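Local coordinates for protein reducing end xylose-releasing exo-oligoxylanase (PDB 5YXT) that probably hydrolyses short xylo-oligosaccharides, releasing xylose from their reducing ends, as a family 8 glycoside hydrolase, at residues A26-L31 with S370-I375; Y227-C232 with A277-Q282. All blocks are in the same frame, centred on the assembly; numbering follows the deposited sequence.

In the fold
Both contacts belong to the helical framework of this family 8 enzyme, whose core is expected to be an (alpha/alpha)6 barrel. Contact 1 brings helix 24-40, near the start of the chain, against the loop after helix 355-369, near its end. Contact 2 is nested inside the long loop so closed, and joins the end of helix 214-231 to the turn leading into helix 281-294. The centres of the two lie 26 Å apart and their nearest atoms about 9 Å apart, without touching. Helix 263-276 connects them: its W275 donates to the carbonyl of Y373, while its L269 packs on L228. Contact 1 thus joins segments 339 residues apart, contact 2 segments separated by 45.

Contact 1. Residues A26-L31 with S370-I375; sequences AIQRRL and SGNYRI
I27 lays a methyl group on S370, and L31, one turn on along helix 24-40, lays one against both S370 and N372. In I27 the branch that reaches across is CG2, set anti to the backbone N while CG1 stands beside that nitrogen; it meets S370 CB at 3.7 Å. L31 swings CG anti to its own N (chi1 -178°), which carries CD2 to 3.7 Å from N372 ND2 and to 4.0 Å from S370 OG. Branched aliphatic residues suit this buried side of the helix, and L31 also rests on L363 and L367 of helix 355-369. The small serine suits the helix end: its OG bonds back to the carbonyl of L366 and also accepts from N372 ND2 at 2.9 Å, the serine oxygen lying near the plane of the amide. That bond helps to fix the rotation of the asparagine amide. The amide of Q28, reached through a chain bent at chi2, is turned 88° from that of N372. A water bridges the two, donating to Q28 OE1 at 2.6 Å and accepting only weakly from N372 ND2. Beyond S370, the carbonyl O of G371 receives R374 NE at 2.8 Å. Glycine fits the positive phi (79°) of G371, which, with two bonds back into the last turn, makes the Schellman motif that ends helix 355-369; helix 24-40 packs on its sequence neighbours, S370 and N372.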
loop_
_atom_site.group_PDB
_atom_site.type_symbol
_atom_site.label_atom_id
_atom_site.label_comp_id
_atom_site.label_asym_id
_atom_site.label_seq_id
_atom_site.Cartn_x
_atom_site.Cartn_y
_atom_site.Cartn_z
ATOM N N ALA C 26 -21.933 -16.664 7.288
ATOM C CA ALA C 26 -20.736 -17.494 7.152
ATOM C C ALA C 26 -19.788 -17.308 8.328
ATOM O O ALA C 26 -19.083 -18.248 8.711
ATOM C CB ALA C 26 -20.004 -17.182 5.845
ATOM N N ILE C 27 -19.737 -16.105 8.894
ATOM C CA ILE C 27 -18.882 -15.866 10.056
ATOM C C ILE C 27 -19.346 -16.715 11.234
ATOM O O ILE C 27 -18.549 -17.418 11.874
ATOM C CB ILE C 27 -18.864 -14.365 10.398
ATOM C CG1 ILE C 27 -18.165 -13.572 9.293
ATOM C CG2 ILE C 27 -18.190 -14.106 11.732
ATOM C CD1 ILE C 27 -18.605 -12.131 9.215
ATOM N N GLN C 28 -20.652 -16.688 11.517
ATOM C CA GLN C 28 -21.208 -17.478 12.608
ATOM C C GLN C 28 -20.963 -18.969 12.404
ATOM O O GLN C 28 -20.657 -19.691 13.362
ATOM C CB GLN C 28 -22.709 -17.200 12.736
ATOM C CG GLN C 28 -23.047 -15.971 13.559
ATOM C CD GLN C 28 -22.539 -16.077 14.986
ATOM O OE1 GLN C 28 -21.989 -15.120 15.537
ATOM N NE2 GLN C 28 -22.714 -17.247 15.590
ATOM N N ARG C 29 -21.112 -19.458 11.167
ATOM C CA ARG C 29 -20.902 -20.880 10.908
ATOM C C ARG C 29 -19.439 -21.260 11.088
ATOM O O ARG C 29 -19.134 -22.326 11.621
ATOM C CB ARG C 29 -21.380 -21.242 9.501
ATOM N N ARG C 30 -18.518 -20.396 10.658
ATOM C CA ARG C 30 -17.098 -20.673 10.855
ATOM C C ARG C 30 -16.753 -20.777 12.336
ATOM O O ARG C 30 -16.026 -21.687 12.752
ATOM C CB ARG C 30 -16.257 -19.591 10.186
ATOM C CG ARG C 30 -14.774 -19.924 10.103
ATOM C CD ARG C 30 -14.505 -21.167 9.258
ATOM N NE ARG C 30 -14.573 -20.862 7.835
ATOM C CZ ARG C 30 -13.660 -20.163 7.171
ATOM N NH1 ARG C 30 -12.590 -19.701 7.802
ATOM N NH2 ARG C 30 -13.820 -19.928 5.872
ATOM N N LEU C 31 -17.262 -19.845 13.146
ATOM C CA LEU C 31 -17.013 -19.899 14.582
ATOM C C LEU C 31 -17.565 -21.186 15.192
ATOM O O LEU C 31 -16.872 -21.880 15.947
ATOM C CB LEU C 31 -17.620 -18.672 15.264
ATOM C CG LEU C 31 -17.396 -18.562 16.775
ATOM C CD1 LEU C 31 -15.916 -18.719 17.123
ATOM C CD2 LEU C 31 -17.925 -17.238 17.295
ATOM N N SER C 370 -14.608 -11.696 15.042
ATOM C CA SER C 370 -16.045 -11.763 14.836
ATOM C C SER C 370 -16.812 -10.916 15.846
ATOM O O SER C 370 -18.043 -10.917 15.825
ATOM C CB SER C 370 -16.524 -13.224 14.890
ATOM O OG SER C 370 -16.270 -13.829 16.154
ATOM N N GLY C 371 -16.110 -10.187 16.715
ATOM C CA GLY C 371 -16.768 -9.392 17.733
ATOM C C GLY C 371 -17.242 -10.184 18.926
ATOM O O GLY C 371 -18.205 -9.776 19.590
ATOM N N ASN C 372 -16.569 -11.294 19.239
ATOM C CA ASN C 372 -17.010 -12.233 20.262
ATOM C C ASN C 372 -15.969 -12.480 21.350
ATOM O O ASN C 372 -16.112 -13.430 22.127
ATOM C CB ASN C 372 -17.415 -13.555 19.597
ATOM C CG ASN C 372 -18.743 -13.428 18.868
ATOM O OD1 ASN C 372 -19.743 -13.067 19.482
ATOM N ND2 ASN C 372 -18.752 -13.685 17.557
ATOM N N TYR C 373 -14.936 -11.651 21.430
ATOM C CA TYR C 373 -13.950 -11.694 22.510
ATOM C C TYR C 373 -14.200 -10.418 23.318
ATOM O O TYR C 373 -13.653 -9.355 23.014
ATOM C CB TYR C 373 -12.532 -11.774 21.930
ATOM C CG TYR C 373 -11.446 -12.267 22.866
ATOM C CD1 TYR C 373 -11.606 -12.240 24.243
ATOM C CD2 TYR C 373 -10.252 -12.765 22.356
ATOM C CE1 TYR C 373 -10.599 -12.680 25.085
ATOM C CE2 TYR C 373 -9.245 -13.220 23.186
ATOM C CZ TYR C 373 -9.416 -13.165 24.550
ATOM O OH TYR C 373 -8.396 -13.613 25.371
ATOM N N ARG C 374 -15.047 -10.530 24.338
ATOM C CA ARG C 374 -15.649 -9.379 24.997
ATOM C C ARG C 374 -15.270 -9.273 26.465
ATOM O O ARG C 374 -14.817 -10.235 27.093
ATOM C CB ARG C 374 -17.170 -9.436 24.905
ATOM C CG ARG C 374 -17.647 -9.586 23.490
ATOM C CD ARG C 374 -19.130 -9.385 23.401
ATOM N NE ARG C 374 -19.580 -9.481 22.024
ATOM C CZ ARG C 374 -20.650 -8.851 21.556
ATOM N NH1 ARG C 374 -21.370 -8.078 22.366
ATOM N NH2 ARG C 374 -20.990 -8.994 20.283
ATOM N N ILE C 375 -15.491 -8.070 26.999
ATOM C CA ILE C 375 -15.374 -7.790 28.422
ATOM C C ILE C 375 -16.737 -8.057 29.040
ATOM O O ILE C 375 -17.719 -7.373 28.733
ATOM C CB ILE C 375 -14.926 -6.349 28.688
ATOM C CG1 ILE C 375 -13.543 -6.102 28.080
ATOM C CG2 ILE C 375 -14.925 -6.072 30.179
ATOM C CD1 ILE C 375 -13.174 -4.621 27.943
HETATM O O HOH W 1 -20.277 -13.541 14.474
#

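Contact 2. Residues Y227-C232 with A277-Q282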
loop_
_atom_site.group_PDB
_atom_site.type_symbol
_atom_site.label_atom_id
_atom_site.label_comp_id
_atom_site.label_asym_id
_atom_site.label_seq_id
_atom_site.Cartn_x
_atom_site.Cartn_y
_atom_site.Cartn_z
ATOM N N TYR C 227 6.231 -0.554 28.238
ATOM C CA TYR C 227 7.287 -1.550 28.098
ATOM C C TYR C 227 7.309 -2.133 26.692
ATOM O O TYR C 227 8.379 -2.362 26.121
ATOM C CB TYR C 227 7.110 -2.661 29.135
ATOM C CG TYR C 227 8.060 -3.812 28.886
ATOM C CD1 TYR C 227 9.399 -3.697 29.225
ATOM C CD2 TYR C 227 7.626 -4.989 28.283
ATOM C CE1 TYR C 227 10.275 -4.708 28.990
ATOM C CE2 TYR C 227 8.512 -6.029 28.043
ATOM C CZ TYR C 227 9.837 -5.871 28.402
ATOM O OH TYR C 227 10.744 -6.869 28.182
ATOM N N LEU C 228 6.137 -2.362 26.106
ATOM C CA LEU C 228 6.113 -2.944 24.773
ATOM C C LEU C 228 6.783 -2.045 23.741
ATOM O O LEU C 228 7.267 -2.560 22.723
ATOM C CB LEU C 228 4.675 -3.268 24.372
ATOM C CG LEU C 228 4.043 -4.386 25.205
ATOM C CD1 LEU C 228 2.578 -4.567 24.820
ATOM C CD2 LEU C 228 4.826 -5.692 25.019
ATOM N N HIS C 229 6.841 -0.725 23.991
ATOM C CA HIS C 229 7.620 0.173 23.134
ATOM C C HIS C 229 9.084 -0.221 23.097
ATOM O O HIS C 229 9.760 -0.017 22.080
ATOM C CB HIS C 229 7.543 1.627 23.625
ATOM C CG HIS C 229 6.205 2.276 23.467
ATOM N ND1 HIS C 229 6.065 3.591 23.081
ATOM C CD2 HIS C 229 4.950 1.811 23.675
ATOM C CE1 HIS C 229 4.783 3.908 23.050
ATOM N NE2 HIS C 229 4.084 2.848 23.412
ATOM N N LEU C 230 9.607 -0.723 24.220
ATOM C CA LEU C 230 11.009 -1.121 24.296
ATOM C C LEU C 230 11.238 -2.490 23.675
ATOM O O LEU C 230 12.285 -2.732 23.065
ATOM C CB LEU C 230 11.475 -1.154 25.752
ATOM C CG LEU C 230 11.248 0.075 26.616
ATOM C CD1 LEU C 230 11.836 -0.170 27.976
ATOM C CD2 LEU C 230 11.940 1.239 25.952
ATOM N N ALA C 231 10.295 -3.406 23.864
ATOM C CA ALA C 231 10.529 -4.782 23.451
ATOM C C ALA C 231 10.351 -4.979 21.951
ATOM O O ALA C 231 11.023 -5.825 21.362
ATOM C CB ALA C 231 9.603 -5.723 24.225
ATOM N N CYS C 232 9.477 -4.208 21.312
ATOM C CA CYS C 232 9.223 -4.385 19.888
ATOM C C CYS C 232 10.275 -3.651 19.062
ATOM O O CYS C 232 10.563 -2.479 19.311
ATOM C CB CYS C 232 7.821 -3.881 19.541
ATOM S SG CYS C 232 6.504 -4.926 20.219
ATOM N N ALA C 277 -8.355 1.201 23.344
ATOM C CA ALA C 277 -7.932 2.243 22.406
ATOM C C ALA C 277 -7.076 3.295 23.111
ATOM O O ALA C 277 -7.260 4.502 22.943
ATOM C CB ALA C 277 -9.143 2.871 21.707
ATOM N N ALA C 278 -6.116 2.811 23.901
ATOM C CA ALA C 278 -5.404 3.628 24.878
ATOM C C ALA C 278 -4.074 4.174 24.385
ATOM O O ALA C 278 -3.639 5.225 24.857
ATOM C CB ALA C 278 -5.135 2.820 26.151
ATOM N N ASP C 279 -3.394 3.480 23.481
ATOM C CA ASP C 279 -2.043 3.859 23.077
ATOM C C ASP C 279 -1.961 3.790 21.564
ATOM O O ASP C 279 -1.885 2.688 20.993
ATOM C CB ASP C 279 -1.001 2.958 23.727
ATOM C CG ASP C 279 0.422 3.361 23.382
ATOM O OD1 ASP C 279 0.620 4.388 22.693
ATOM O OD2 ASP C 279 1.347 2.651 23.817
ATOM N N PRO C 280 -1.974 4.933 20.884
ATOM C CA PRO C 280 -1.930 4.926 19.409
ATOM C C PRO C 280 -0.670 4.290 18.841
ATOM O O PRO C 280 -0.682 3.837 17.692
ATOM C CB PRO C 280 -2.019 6.416 19.046
ATOM C CG PRO C 280 -2.508 7.108 20.292
ATOM C CD PRO C 280 -2.034 6.292 21.447
ATOM N N TRP C 281 0.406 4.216 19.622
ATOM C CA TRP C 281 1.605 3.518 19.176
ATOM C C TRP C 281 1.302 2.087 18.766
ATOM O O TRP C 281 1.945 1.557 17.855
ATOM C CB TRP C 281 2.654 3.538 20.286
ATOM C CG TRP C 281 3.845 2.684 20.001
ATOM C CD1 TRP C 281 4.998 3.065 19.373
ATOM C CD2 TRP C 281 4.012 1.305 20.344
ATOM N NE1 TRP C 281 5.862 2.001 19.288
ATOM C CE2 TRP C 281 5.283 0.909 19.882
ATOM C CE3 TRP C 281 3.201 0.362 20.982
ATOM C CZ2 TRP C 281 5.774 -0.387 20.051
ATOM C CZ3 TRP C 281 3.689 -0.932 21.152
ATOM C CH2 TRP C 281 4.965 -1.292 20.681
ATOM N N GLN C 282 0.327 1.448 19.421
ATOM C CA GLN C 282 -0.017 0.070 19.081
ATOM C C GLN C 282 -0.375 -0.080 17.603
ATOM O O GLN C 282 -0.017 -1.083 16.976
ATOM C CB GLN C 282 -1.162 -0.420 19.973
ATOM C CG GLN C 282 -0.788 -0.399 21.452
ATOM C CD GLN C 282 -1.917 -0.826 22.358
ATOM O OE1 GLN C 282 -3.085 -0.820 21.966
ATOM N NE2 GLN C 282 -1.573 -1.202 23.585
#
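W281 lies with one face of its indole against the imidazole of H229; its CB already touches H229 NE2 and CE1. With CG anti to the backbone N (chi1 172°), the indole is thrown toward helix 214-231. Its five-membered ring forms a face-to-face stack with the H229 ring, centroids 3.7 Å apart and planes at 21°. W281 CG comes 3.4 Å from H229 CE1 and CD2 faces the imidazole NE2 and CD2, while CD1 and NE1 reach ND1 at greater range. W281 CE3 lies 3.5 Å from H229 CD2, and CZ3 meets L228 CB at 4.1 Å. At the far end CH2 approaches L228 O obliquely at 3.3 Å, and C232 SG stands at the ring edge, a sulfur-aromatic contact. W281 CZ2 comes 3.6 Å from H229 CA, which makes a CH-pi contact over the face of the six-membered ring. At the edge of the imidazole lies D279, whose OD1, met from above the carboxylate plane, makes a capping bond with W281 N at 3.1 Å in the turn leading into helix 281-294. D279 OD2 offers its syn lone pair to H229 NE2 in a nearly straight bond of 2.8 Å (173°), so a two-oxygen acid suits this place and a histidine can both donate and stack. With W281 replaced by an alanine, H229 would probably lose its stacking partner, and a gap would open beside L228 and C232. P280, in the same turn, packs on Y20 of a second subunit.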